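Putative enoyl-CoA hydratase (Streptomyces avermitilis, PDB 3GKB) is of unconfirmed function but probably acts on the acyl chains of coenzyme A thioesters, as other members of the crotonase family do, and assembles as a trimer. Local coordinates at residues V94-G99 with L234-A239; Q142-A145 with I150-G153; L101-P106 with D227-G232. All blocks are in the same frame, centred on the assembly; numbering follows the deposited sequence.

Overall arrangement
Contact 1 joins helices 96-103 and 230-243, whereas contact 3 joins the end of the first to the loop entering the second; their centres lie about 11 Å apart. Contact 2 is a turn within the loop between strand 139-141 and helix 155-163. Its centre is about 11 Å from that of contact 1, which it touches: Glu-236 and Gln-96 pack against the backbone of Pro-151 to Gly-153. That loop carries Glu-144, at a position consistent with the crotonase active site, so contact 1 touches the loop of the presumed site. Contact 3 is more remote, about 18 Å from contact 2 between centres and about 8 Å between nearest atoms, and lies at the surface beside the third subunit.

Contact 1 of 3, residues V94-G99 with L234-A239; sequences VFQAVG and LGENDA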
loop_
_atom_site.group_PDB
_atom_site.type_symbol
_atom_site.label_atom_id
_atom_site.label_comp_id
_atom_site.label_asym_id
_atom_site.label_seq_id
_atom_site.Cartn_x
_atom_site.Cartn_y
_atom_site.Cartn_z
ATOM N N VAL B 94 -22.435 3.540 -16.965
ATOM C CA VAL B 94 -22.991 4.872 -16.664
ATOM C C VAL B 94 -22.567 5.407 -15.279
ATOM O O VAL B 94 -22.363 6.592 -15.096
ATOM C CB VAL B 94 -24.550 4.887 -16.849
ATOM C CG1 VAL B 94 -25.263 4.155 -15.711
ATOM C CG2 VAL B 94 -25.055 6.305 -16.966
ATOM N N PHE B 95 -22.397 4.498 -14.309
ATOM C CA PHE B 95 -21.961 4.868 -12.981
ATOM C C PHE B 95 -20.459 5.067 -12.871
ATOM O O PHE B 95 -19.989 6.031 -12.233
ATOM C CB PHE B 95 -22.480 3.836 -12.000
ATOM C CG PHE B 95 -23.971 3.769 -11.996
ATOM C CD1 PHE B 95 -24.706 4.844 -11.491
ATOM C CD2 PHE B 95 -24.644 2.708 -12.572
ATOM C CE1 PHE B 95 -26.092 4.831 -11.517
ATOM C CE2 PHE B 95 -26.043 2.695 -12.604
ATOM C CZ PHE B 95 -26.759 3.755 -12.070
ATOM N N GLN B 96 -19.705 4.149 -13.471
ATOM C CA GLN B 96 -18.255 4.285 -13.573
ATOM C C GLN B 96 -17.871 5.574 -14.287
ATOM O O GLN B 96 -16.826 6.135 -14.007
ATOM C CB GLN B 96 -17.658 3.082 -14.303
ATOM C CG GLN B 96 -17.847 1.755 -13.554
ATOM C CD GLN B 96 -17.502 0.532 -14.398
ATOM O OE1 GLN B 96 -17.514 0.593 -15.644
ATOM N NE2 GLN B 96 -17.218 -0.596 -13.731
ATOM N N ALA B 97 -18.740 6.080 -15.170
ATOM C CA ALA B 97 -18.425 7.299 -15.925
ATOM C C ALA B 97 -18.165 8.514 -15.032
ATOM O O ALA B 97 -17.356 9.359 -15.415
ATOM C CB ALA B 97 -19.526 7.617 -16.923
ATOM N N VAL B 98 -18.782 8.577 -13.845
ATOM C CA VAL B 98 -18.543 9.684 -12.895
ATOM C C VAL B 98 -17.099 9.677 -12.381
ATOM O O VAL B 98 -16.327 10.637 -12.572
ATOM C CB VAL B 98 -19.504 9.599 -11.670
ATOM C CG1 VAL B 98 -19.207 10.719 -10.657
ATOM C CG2 VAL B 98 -20.956 9.564 -12.131
ATOM N N GLY B 99 -16.709 8.573 -11.730
ATOM C CA GLY B 99 -15.326 8.447 -11.263
ATOM C C GLY B 99 -14.298 8.516 -12.393
ATOM O O GLY B 99 -13.236 9.119 -12.249
ATOM N N LEU B 234 -14.252 -3.451 -16.514
ATOM C CA LEU B 234 -15.109 -4.401 -17.217
ATOM C C LEU B 234 -15.533 -5.594 -16.335
ATOM O O LEU B 234 -16.711 -5.985 -16.330
ATOM C CB LEU B 234 -14.447 -4.872 -18.519
ATOM C CG LEU B 234 -14.477 -3.832 -19.657
ATOM C CD1 LEU B 234 -13.505 -4.202 -20.754
ATOM C CD2 LEU B 234 -15.925 -3.656 -20.196
ATOM N N GLY B 235 -14.574 -6.177 -15.608
ATOM C CA GLY B 235 -14.861 -7.278 -14.685
ATOM C C GLY B 235 -15.846 -6.905 -13.577
ATOM O O GLY B 235 -16.753 -7.691 -13.237
ATOM N N GLU B 236 -15.686 -5.696 -13.046
ATOM C CA GLU B 236 -16.590 -5.192 -12.025
ATOM C C GLU B 236 -17.978 -5.022 -12.607
ATOM O O GLU B 236 -18.948 -5.439 -11.991
ATOM C CB GLU B 236 -16.068 -3.884 -11.382
ATOM C CG GLU B 236 -17.072 -3.181 -10.470
ATOM C CD GLU B 236 -16.701 -1.735 -10.170
ATOM O OE1 GLU B 236 -17.281 -0.855 -10.853
ATOM O OE2 GLU B 236 -15.827 -1.478 -9.285
ATOM N N ASN B 237 -18.071 -4.418 -13.798
ATOM C CA ASN B 237 -19.347 -4.242 -14.456
ATOM C C ASN B 237 -20.109 -5.554 -14.642
ATOM O O ASN B 237 -21.335 -5.612 -14.398
ATOM C CB ASN B 237 -19.175 -3.569 -15.813
ATOM C CG ASN B 237 -20.473 -3.460 -16.541
ATOM O OD1 ASN B 237 -21.355 -2.685 -16.154
ATOM N ND2 ASN B 237 -20.665 -4.339 -17.523
ATOM N N ASP B 238 -19.395 -6.594 -15.070
ATOM C CA ASP B 238 -20.011 -7.900 -15.327
ATOM C C ASP B 238 -20.538 -8.503 -14.018
ATOM O O ASP B 238 -21.640 -9.076 -13.964
ATOM C CB ASP B 238 -19.001 -8.858 -15.968
ATOM C CG ASP B 238 -18.681 -8.494 -17.404
ATOM O OD1 ASP B 238 -19.472 -7.753 -18.027
ATOM O OD2 ASP B 238 -17.631 -8.927 -17.914
ATOM N N ALA B 239 -19.727 -8.402 -12.973
ATOM C CA ALA B 239 -20.094 -8.948 -11.673
ATOM C C ALA B 239 -21.278 -8.185 -11.090
ATOM O O ALA B 239 -22.204 -8.791 -10.557
ATOM C CB ALA B 239 -18.884 -8.908 -10.710
#
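Gln-96 spans the gap between two helices to reach Glu-236, sending its amide NE2 to the carboxylate OE1 at 2.9 Å. The bond is almost straight, with an N-H...O angle of 172°. It is lopsided in its planes, however: the acceptor lies in the plane of the amide, whereas the amide nitrogen comes to the carboxylate from well above its plane. The two side chains run past each other in opposite directions, both extended beyond CG. In Gln-96, CG lies anti to the carbonyl carbon (chi1 -64°), which aims the chain at the other helix, and the nearly straight chi2 carries the amide across. NE2 also donates to Leu-233 O, and its flank passes Asn-237, whose CB is 4.1 Å from NE2. The carboxylate of Glu-236 is held on both oxygens, since OE1 accepts from Gly-154 N as well and OE2 is bonded to Thr-156 OG1. Asn-237 turns its own OD1 to Asn-93 ND2, and Asn-93 in turn bonds Gln-96 N. A leucine in place of the glutamine would probably cost Glu-236 OE1 one of its two donors, leaving Gly-154 N, and take from Leu-233 O the bond it receives from the amide. Helix 96-103 is thus tied to helix 230-243 and to the start of helix 155-163 by a buried polar network that touches the glycine-rich loop of the crotonase fold.

Contact 2 of 3, residues Q142-A145 with I150-G153; sequences QIEA and IPGG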
loop_
_atom_site.group_PDB
_atom_site.type_symbol
_atom_site.label_atom_id
_atom_site.label_comp_id
_atom_site.label_asym_id
_atom_site.label_seq_id
_atom_site.Cartn_x
_atom_site.Cartn_y
_atom_site.Cartn_z
ATOM N N GLN B 142 -18.704 1.434 1.612
ATOM C CA GLN B 142 -19.297 0.872 0.390
ATOM C C GLN B 142 -20.552 0.120 0.839
ATOM O O GLN B 142 -20.477 -1.005 1.291
ATOM C CB GLN B 142 -18.327 -0.045 -0.371
ATOM C CG GLN B 142 -17.061 0.654 -0.926
ATOM C CD GLN B 142 -17.296 1.725 -2.030
ATOM O OE1 GLN B 142 -16.364 2.492 -2.339
ATOM N NE2 GLN B 142 -18.521 1.779 -2.633
ATOM N N ILE B 143 -21.702 0.774 0.741
ATOM C CA ILE B 143 -22.966 0.231 1.243
ATOM C C ILE B 143 -23.580 -0.854 0.348
ATOM O O ILE B 143 -24.530 -1.542 0.758
ATOM C CB ILE B 143 -23.982 1.393 1.412
ATOM C CG1 ILE B 143 -25.188 0.990 2.270
ATOM C CG2 ILE B 143 -24.486 1.873 0.047
ATOM C CD1 ILE B 143 -24.909 0.895 3.748
ATOM N N GLU B 144 -23.052 -0.971 -0.872
ATOM C CA GLU B 144 -23.635 -1.781 -1.932
ATOM C C GLU B 144 -24.001 -3.204 -1.532
ATOM O O GLU B 144 -25.126 -3.642 -1.799
ATOM C CB GLU B 144 -22.711 -1.793 -3.148
ATOM C CG GLU B 144 -22.704 -0.442 -3.895
ATOM C CD GLU B 144 -21.560 0.509 -3.467
ATOM O OE1 GLU B 144 -21.110 0.461 -2.304
ATOM O OE2 GLU B 144 -21.134 1.332 -4.310
ATOM N N ALA B 145 -23.077 -3.906 -0.878
ATOM C CA ALA B 145 -23.298 -5.291 -0.481
ATOM C C ALA B 145 -24.571 -5.460 0.341
ATOM O O ALA B 145 -25.256 -6.479 0.225
ATOM C CB ALA B 145 -22.056 -5.866 0.283
ATOM N N ILE B 150 -22.880 -5.082 -5.590
ATOM C CA ILE B 150 -21.520 -4.694 -5.256
ATOM C C ILE B 150 -21.302 -3.290 -5.836
ATOM O O ILE B 150 -22.136 -2.800 -6.586
ATOM C CB ILE B 150 -20.451 -5.712 -5.778
ATOM C CG1 ILE B 150 -20.553 -5.945 -7.313
ATOM C CG2 ILE B 150 -20.572 -7.052 -5.053
ATOM C CD1 ILE B 150 -19.236 -6.248 -7.967
ATOM N N PRO B 151 -20.193 -2.637 -5.487
ATOM C CA PRO B 151 -19.945 -1.361 -6.160
ATOM C C PRO B 151 -19.836 -1.536 -7.666
ATOM O O PRO B 151 -19.155 -2.428 -8.131
ATOM C CB PRO B 151 -18.622 -0.901 -5.545
ATOM C CG PRO B 151 -18.551 -1.592 -4.237
ATOM C CD PRO B 151 -19.228 -2.896 -4.408
ATOM N N GLY B 152 -20.577 -0.730 -8.413
ATOM C CA GLY B 152 -20.580 -0.760 -9.847
ATOM C C GLY B 152 -20.136 0.531 -10.496
ATOM O O GLY B 152 -20.253 0.679 -11.715
ATOM N N GLY B 153 -19.581 1.430 -9.704
ATOM C CA GLY B 153 -19.099 2.700 -10.175
ATOM C C GLY B 153 -17.583 2.882 -10.101
ATOM O O GLY B 153 -17.107 4.022 -10.102
HETATM O O HOH W 1 -21.578 1.679 -6.837
#
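The carboxylate of Glu-144 has the ring of Pro-151 over one face, with Pro-151 CG 3.7 Å from Glu-144 CD. The same ring carbon also sits beneath the amide of Gln-142, 3.7 Å from its NE2, and so one proline covers two flat polar groups. Around the carboxylate, Gln-142 NE2 donates to Glu-144 OE1 at 2.9 Å, coming from the syn side and 20° out of the carboxylate plane, while the acceptor lies in the plane of the amide. At the other oxygen, water 1 donates to Glu-144 OE2 (2.6 Å) and accepts from Gly-152 N (3.0 Å), joining the two ends of the turn. Glu-144 reaches this position through a bend at chi2 (95°), which folds the carboxylate back over the proline while its CB rests 3.4 Å from the carbonyl carbon of Ile-150.

The sequence around Glu-144, a Gly-Gln-X-Glu segment followed a few residues later by Ile-Pro-Gly-Gly, is that of the crotonase active-site loop. In enoyl-CoA hydratases the matching glutamate works with a second one, whose place is consistent with Glu-123, and a water between them is the presumed nucleophile; water 1 resembles it in being held by the glutamate and a glycine N-H. Glu-123 lies against Gln-142, Glu-144 and Pro-151 from helix 120-127, and its OE1 accepts from Gly-153 N. Ala-145 and Ile-150 also pack against Val-216 and Ala-219 of the second subunit.

Contact 3 of 3, residues L101-P106 with D227-G232; sequences LIRHQP and DDLKEG
Arg-103 meets Leu-229 and Asp-227 with two different parts of its guanidinium group. Leu-229 CD1 lies over the centre of one face, 3.4 Å from Arg-103 CZ, and the two side chains pass at a slant, so that a methyl group rides on the flat cation. Asp-227 comes to the rim of the group: Arg-103 NH2 donates to Asp-227 O at 3.0 Å with an N-H...O angle of 165°, the acceptor lying within 4° of the guanidinium plane while the donor is tilted from the carbonyl plane. NH1 adds a weak bond to the same oxygen. The arginine chain bends at chi2 (-146°) and again at chi3, which brings the guanidinium round to Asp-227 and Leu-229.

The contact joins the C-terminal end of helix 96-103 to the loop leading into helix 230-243, whose N-cap position is Leu-229. In the crotonase fold it is a link between the core and the helical region near the C-terminus, on a surface facing a trimer neighbour. Arg-103 NH1 has its salt bridge with Glu-100 one turn back, and Tyr-158 of helix 155-163 packs on both Arg-103 and Leu-229. The carboxylate of Asp-227 points elsewhere: its OD1 forms a salt bridge with Arg-160 of the third subunit, while its backbone oxygen takes the bond from Arg-103.

Waters 2 and 3 lie at the guanidinium edge. Water 2 accepts from both Arg-103 NH2 and Asp-227 N, at 2.9 Å each, and water 3 accepts from Leu-229 N and weakly from Arg-103 NH1. Separately, water 4 lies in the plane of the His-104 ring, 2.7 Å from its NE2, and donates to Asp-227 O. A glycerol, probably from the crystallisation liquor, is bound about 4 Å from the Arg-103 side chain.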
loop_
_atom_site.group_PDB
_atom_site.type_symbol
_atom_site.label_atom_id
_atom_site.label_comp_id
_atom_site.label_asym_id
_atom_site.label_seq_id
_atom_site.Cartn_x
_atom_site.Cartn_y
_atom_site.Cartn_z
ATOM N N LEU B 101 -14.544 10.222 -15.191
ATOM C CA LEU B 101 -14.377 11.646 -15.579
ATOM C C LEU B 101 -13.418 12.352 -14.598
ATOM O O LEU B 101 -12.462 13.008 -14.997
ATOM C CB LEU B 101 -15.735 12.322 -15.598
ATOM C CG LEU B 101 -15.827 13.751 -16.138
ATOM C CD1 LEU B 101 -15.393 13.808 -17.587
ATOM C CD2 LEU B 101 -17.267 14.188 -15.935
ATOM N N ILE B 102 -13.643 12.154 -13.305
ATOM C CA ILE B 102 -12.770 12.735 -12.265
ATOM C C ILE B 102 -11.308 12.258 -12.422
ATOM O O ILE B 102 -10.352 13.061 -12.363
ATOM C CB ILE B 102 -13.301 12.398 -10.840
ATOM C CG1 ILE B 102 -14.644 13.086 -10.580
ATOM C CG2 ILE B 102 -12.288 12.824 -9.775
ATOM C CD1 ILE B 102 -15.476 12.509 -9.413
ATOM N N ARG B 103 -11.126 10.959 -12.584
ATOM C CA ARG B 103 -9.771 10.381 -12.655
ATOM C C ARG B 103 -8.948 10.946 -13.827
ATOM O O ARG B 103 -7.737 11.008 -13.740
ATOM C CB ARG B 103 -9.815 8.863 -12.850
ATOM C CG ARG B 103 -10.096 8.048 -11.596
ATOM C CD ARG B 103 -9.361 6.704 -11.609
ATOM N NE ARG B 103 -9.594 5.949 -12.826
ATOM C CZ ARG B 103 -8.668 5.381 -13.602
ATOM N NH1 ARG B 103 -9.050 4.717 -14.696
ATOM N NH2 ARG B 103 -7.380 5.421 -13.298
ATOM N N HIS B 104 -9.619 11.308 -14.923
ATOM C CA HIS B 104 -8.939 11.817 -16.128
ATOM C C HIS B 104 -8.964 13.347 -16.296
ATOM O O HIS B 104 -8.511 13.886 -17.327
ATOM C CB HIS B 104 -9.508 11.096 -17.347
ATOM C CG HIS B 104 -9.239 9.626 -17.322
ATOM N ND1 HIS B 104 -10.163 8.713 -16.872
ATOM C CD2 HIS B 104 -8.135 8.919 -17.664
ATOM C CE1 HIS B 104 -9.644 7.497 -16.955
ATOM N NE2 HIS B 104 -8.416 7.595 -17.436
ATOM N N GLN B 105 -9.448 14.048 -15.273
ATOM C CA GLN B 105 -9.560 15.516 -15.314
ATOM C C GLN B 105 -8.151 16.128 -15.440
ATOM O O GLN B 105 -7.189 15.647 -14.798
ATOM C CB GLN B 105 -10.282 16.014 -14.066
ATOM C CG GLN B 105 -10.736 17.499 -14.073
ATOM C CD GLN B 105 -11.878 17.778 -15.048
ATOM O OE1 GLN B 105 -12.671 16.886 -15.388
ATOM N NE2 GLN B 105 -11.971 19.026 -15.503
ATOM N N PRO B 106 -7.990 17.156 -16.304
ATOM C CA PRO B 106 -6.659 17.767 -16.439
ATOM C C PRO B 106 -6.195 18.517 -15.185
ATOM O O PRO B 106 -5.028 18.429 -14.822
ATOM C CB PRO B 106 -6.799 18.734 -17.624
ATOM C CG PRO B 106 -8.180 18.733 -18.022
ATOM C CD PRO B 106 -8.901 17.566 -17.382
ATOM N N ASP B 227 -4.053 5.369 -13.668
ATOM C CA ASP B 227 -3.872 3.931 -13.671
ATOM C C ASP B 227 -4.680 3.299 -14.806
ATOM O O ASP B 227 -5.743 3.780 -15.194
ATOM C CB ASP B 227 -4.284 3.340 -12.309
ATOM C CG ASP B 227 -3.135 3.294 -11.302
ATOM O OD1 ASP B 227 -2.903 4.265 -10.506
ATOM O OD2 ASP B 227 -2.447 2.241 -11.286
ATOM N N ASP B 228 -4.138 2.209 -15.337
ATOM C CA ASP B 228 -4.802 1.429 -16.364
ATOM C C ASP B 228 -5.785 0.497 -15.658
ATOM O O ASP B 228 -5.359 -0.490 -15.042
ATOM C CB ASP B 228 -3.757 0.621 -17.137
ATOM C CG ASP B 228 -4.374 -0.392 -18.086
ATOM O OD1 ASP B 228 -5.606 -0.335 -18.338
ATOM O OD2 ASP B 228 -3.602 -1.252 -18.573
ATOM N N LEU B 229 -7.077 0.834 -15.706
ATOM C CA LEU B 229 -8.126 0.014 -15.057
ATOM C C LEU B 229 -9.138 -0.614 -16.038
ATOM O O LEU B 229 -10.212 -1.078 -15.626
ATOM C CB LEU B 229 -8.892 0.856 -14.011
ATOM C CG LEU B 229 -8.057 1.573 -12.952
ATOM C CD1 LEU B 229 -8.934 2.373 -11.971
ATOM C CD2 LEU B 229 -7.191 0.600 -12.172
ATOM N N LYS B 230 -8.829 -0.628 -17.329
ATOM C CA LYS B 230 -9.827 -1.034 -18.314
ATOM C C LYS B 230 -10.397 -2.431 -18.021
ATOM O O LYS B 230 -11.614 -2.630 -17.952
ATOM C CB LYS B 230 -9.221 -1.048 -19.724
ATOM C CG LYS B 230 -10.212 -1.472 -20.759
ATOM C CD LYS B 230 -9.559 -1.622 -22.116
ATOM C CE LYS B 230 -10.559 -2.067 -23.145
ATOM N NZ LYS B 230 -9.923 -2.112 -24.485
ATOM N N GLU B 231 -9.510 -3.404 -17.847
ATOM C CA GLU B 231 -9.974 -4.789 -17.621
ATOM C C GLU B 231 -10.675 -4.947 -16.280
ATOM O O GLU B 231 -11.685 -5.659 -16.176
ATOM C CB GLU B 231 -8.815 -5.775 -17.750
ATOM C CG GLU B 231 -8.343 -5.943 -19.215
ATOM C CD GLU B 231 -9.487 -6.107 -20.238
ATOM O OE1 GLU B 231 -10.285 -7.071 -20.146
ATOM O OE2 GLU B 231 -9.557 -5.295 -21.182
ATOM N N GLY B 232 -10.172 -4.256 -15.261
ATOM C CA GLY B 232 -10.798 -4.327 -13.934
ATOM C C GLY B 232 -12.189 -3.736 -13.919
ATOM O O GLY B 232 -13.094 -4.289 -13.280
HETATM O O HOH W 2 -5.486 6.777 -11.600
HETATM O O HOH W 3 -8.513 2.983 -17.326
HETATM O O HOH W 4 -6.826 5.414 -17.710
#